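Local coordinates for glutathione peroxidase (Schistosoma mansoni, PDB 2V1M), which catalyses the reduction of hydrogen peroxide by glutathione, giving glutathione disulfide and water, and belongs to the selenocysteine-containing peroxidases of the thioredoxin clan, at residues N73-Q78 with K131-K136. Sequence-based numbering, arbitrary orientation.
Sequences NQFGGQ and KWNFSK. With SO4 (sulfate ion), chain B.
Gln78, Trp132 and Asn133 bring their side-chain polar ends together beside the oxidised cysteine at position 43 of this thioredoxin-fold peroxidase, the active-site position by analogy with relatives. The arrangement is consistent with the Cys/Sec, Gln, Trp and Asn tetrad of glutathione peroxidases. Here position 43 is a cysteinesulfonic acid. Its OD2 takes a hydrogen bond from Asn133 ND2, and its OD1 a weak one from Trp132 NE1. Across the contact, Trp132 NE1 also makes a weak, strongly bent hydrogen bond to Gln78 OE1 (3.2 Å). Gln78 OE1 lies 2.7 Å from Asn133 ND2, but the angle is too poor for a hydrogen bond. The Gln78 amide stands almost perpendicular to the indole, with the planes 88° apart. Its chain is extended beyond CG, which carries the amide across to the indole.

Phe75 packs against Trp132 and Asn133. Its CB sits over one face of the Trp132 six-membered ring, 3.5 Å from the centroid, in a CH-pi contact. The two aromatic rings themselves meet obliquely, with planes at 54°. The Phe75 ring is held between Trp132 CA on one face and Gln74 CB on the other. Gly76 N approaches the far end of the indole, 3.4 Å from Trp132 CH2. Trp132 CG is anti to the backbone N (chi1 -155°), which turns the indole back to the loop 73-78. At the Phe75 ring edge, Asn133 OD1 lies 3.4 Å from CD2. A water accepts from Phe75 N (2.9 Å) and lies 2.9 Å from Asn133 OD1, to which it probably donates.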
loop_
_atom_site.group_PDB
_atom_site.type_symbol
_atom_site.label_atom_id
_atom_site.label_comp_id
_atom_site.label_asym_id
_atom_site.label_seq_id
_atom_site.Cartn_x
_atom_site.Cartn_y
_atom_site.Cartn_z
ATOM N N ASN A 73 -10.083 2.572 7.990
ATOM C CA ASN A 73 -11.410 2.195 8.447
ATOM C C ASN A 73 -12.539 2.994 7.748
ATOM O O ASN A 73 -13.630 3.120 8.322
ATOM C CB ASN A 73 -11.531 2.339 9.975
ATOM C CG ASN A 73 -12.737 1.586 10.517
ATOM O OD1 ASN A 73 -13.095 0.517 10.025
ATOM N ND2 ASN A 73 -13.367 2.131 11.540
ATOM N N GLN A 74 -12.289 3.519 6.541
ATOM C CA GLN A 74 -13.304 4.303 5.844
ATOM C C GLN A 74 -14.296 3.473 5.048
ATOM O O GLN A 74 -15.246 4.061 4.504
ATOM C CB GLN A 74 -12.659 5.358 4.947
ATOM C CG GLN A 74 -11.992 6.440 5.753
ATOM C CD GLN A 74 -11.435 7.525 4.857
ATOM O OE1 GLN A 74 -10.545 7.277 4.032
ATOM N NE2 GLN A 74 -11.989 8.742 4.988
ATOM N N PHE A 75 -14.115 2.145 4.951
ATOM C CA PHE A 75 -14.898 1.320 4.040
ATOM C C PHE A 75 -15.640 0.239 4.829
ATOM O O PHE A 75 -15.082 -0.812 5.122
ATOM C CB PHE A 75 -13.994 0.746 2.940
ATOM C CG PHE A 75 -13.240 1.819 2.188
ATOM C CD1 PHE A 75 -13.923 2.687 1.320
ATOM C CD2 PHE A 75 -11.895 2.027 2.437
ATOM C CE1 PHE A 75 -13.226 3.702 0.666
ATOM C CE2 PHE A 75 -11.202 3.037 1.765
ATOM C CZ PHE A 75 -11.884 3.874 0.873
ATOM N N GLY A 76 -16.896 0.537 5.126
ATOM C CA GLY A 76 -17.739 -0.446 5.781
ATOM C C GLY A 76 -17.345 -0.761 7.219
ATOM O O GLY A 76 -17.741 -1.795 7.760
ATOM N N GLY A 77 -16.571 0.113 7.846
ATOM C CA GLY A 77 -16.081 -0.143 9.214
ATOM C C GLY A 77 -15.307 -1.470 9.283
ATOM O O GLY A 77 -15.350 -2.178 10.304
ATOM N N GLN A 78 -14.524 -1.763 8.238
ATOM C CA GLN A 78 -13.842 -3.048 8.133
ATOM C C GLN A 78 -12.419 -3.085 8.685
ATOM O O GLN A 78 -11.775 -4.147 8.651
ATOM C CB GLN A 78 -13.930 -3.569 6.698
ATOM C CG GLN A 78 -15.358 -3.900 6.351
ATOM C CD GLN A 78 -15.564 -4.330 4.892
ATOM O OE1 GLN A 78 -14.669 -4.278 4.050
ATOM N NE2 GLN A 78 -16.779 -4.762 4.579
ATOM N N LYS A 131 -12.065 3.427 -3.860
ATOM C CA LYS A 131 -13.406 2.875 -3.884
ATOM C C LYS A 131 -13.718 1.860 -2.802
ATOM O O LYS A 131 -14.881 1.732 -2.401
ATOM C CB LYS A 131 -13.695 2.261 -5.229
ATOM C CG LYS A 131 -13.841 3.294 -6.315
ATOM C CD LYS A 131 -13.897 2.608 -7.681
ATOM C CE LYS A 131 -14.194 3.561 -8.823
ATOM N NZ LYS A 131 -13.233 4.681 -8.903
ATOM N N TRP A 132 -12.714 1.143 -2.311
ATOM C CA TRP A 132 -12.926 0.187 -1.225
ATOM C C TRP A 132 -11.551 -0.183 -0.658
ATOM O O TRP A 132 -10.511 0.328 -1.109
ATOM C CB TRP A 132 -13.736 -1.063 -1.694
ATOM C CG TRP A 132 -14.460 -1.733 -0.569
ATOM C CD1 TRP A 132 -14.222 -2.980 -0.054
ATOM C CD2 TRP A 132 -15.516 -1.171 0.227
ATOM N NE1 TRP A 132 -15.073 -3.226 1.009
ATOM C CE2 TRP A 132 -15.866 -2.129 1.208
ATOM C CE3 TRP A 132 -16.231 0.054 0.198
ATOM C CZ2 TRP A 132 -16.898 -1.913 2.143
ATOM C CZ3 TRP A 132 -17.265 0.260 1.130
ATOM C CH2 TRP A 132 -17.576 -0.727 2.089
ATOM N N ASN A 133 -11.550 -1.082 0.322
ATOM C CA ASN A 133 -10.290 -1.658 0.800
ATOM C C ASN A 133 -9.545 -2.349 -0.345
ATOM O O ASN A 133 -10.143 -2.905 -1.266
ATOM C CB ASN A 133 -10.578 -2.635 1.930
ATOM C CG ASN A 133 -11.469 -2.042 2.990
ATOM O OD1 ASN A 133 -11.129 -1.034 3.629
ATOM N ND2 ASN A 133 -12.649 -2.645 3.159
ATOM N N PHE A 134 -8.216 -2.379 -0.212
ATOM C CA PHE A 134 -7.316 -3.123 -1.091
ATOM C C PHE A 134 -7.189 -2.555 -2.496
ATOM O O PHE A 134 -6.952 -3.295 -3.440
ATOM C CB PHE A 134 -7.619 -4.629 -1.101
ATOM C CG PHE A 134 -7.472 -5.245 0.272
ATOM C CD1 PHE A 134 -6.211 -5.491 0.808
ATOM C CD2 PHE A 134 -8.594 -5.595 1.032
ATOM C CE1 PHE A 134 -6.048 -6.062 2.052
ATOM C CE2 PHE A 134 -8.429 -6.157 2.290
ATOM C CZ PHE A 134 -7.189 -6.398 2.820
ATOM N N SER A 135 -7.295 -1.230 -2.642
ATOM C CA SER A 135 -6.776 -0.633 -3.880
ATOM C C SER A 135 -5.237 -0.710 -3.826
ATOM O O SER A 135 -4.633 -0.907 -2.750
ATOM C CB SER A 135 -7.204 0.826 -3.981
ATOM O OG SER A 135 -7.158 1.277 -5.318
ATOM N N LYS A 136 -4.597 -0.586 -4.996
ATOM C CA LYS A 136 -3.144 -0.688 -5.114
ATOM C C LYS A 136 -2.593 0.421 -5.977
ATOM O O LYS A 136 -3.133 0.697 -7.065
ATOM C CB LYS A 136 -2.691 -2.046 -5.685
ATOM C CG LYS A 136 -3.097 -3.263 -4.878
ATOM C CD LYS A 136 -4.462 -3.901 -5.264
ATOM C CE LYS A 136 -4.715 -5.104 -4.383
ATOM N NZ LYS A 136 -6.082 -5.679 -4.555
HETATM S S SO4 B . -10.190 2.472 -9.007
HETATM O O1 SO4 B . -10.649 3.843 -8.603
HETATM O O2 SO4 B . -10.902 2.138 -10.260
HETATM O O3 SO4 B . -8.732 2.553 -9.230
HETATM O O4 SO4 B . -10.562 1.495 -7.985
HETATM O O HOH W 1 -12.331 0.104 6.028
#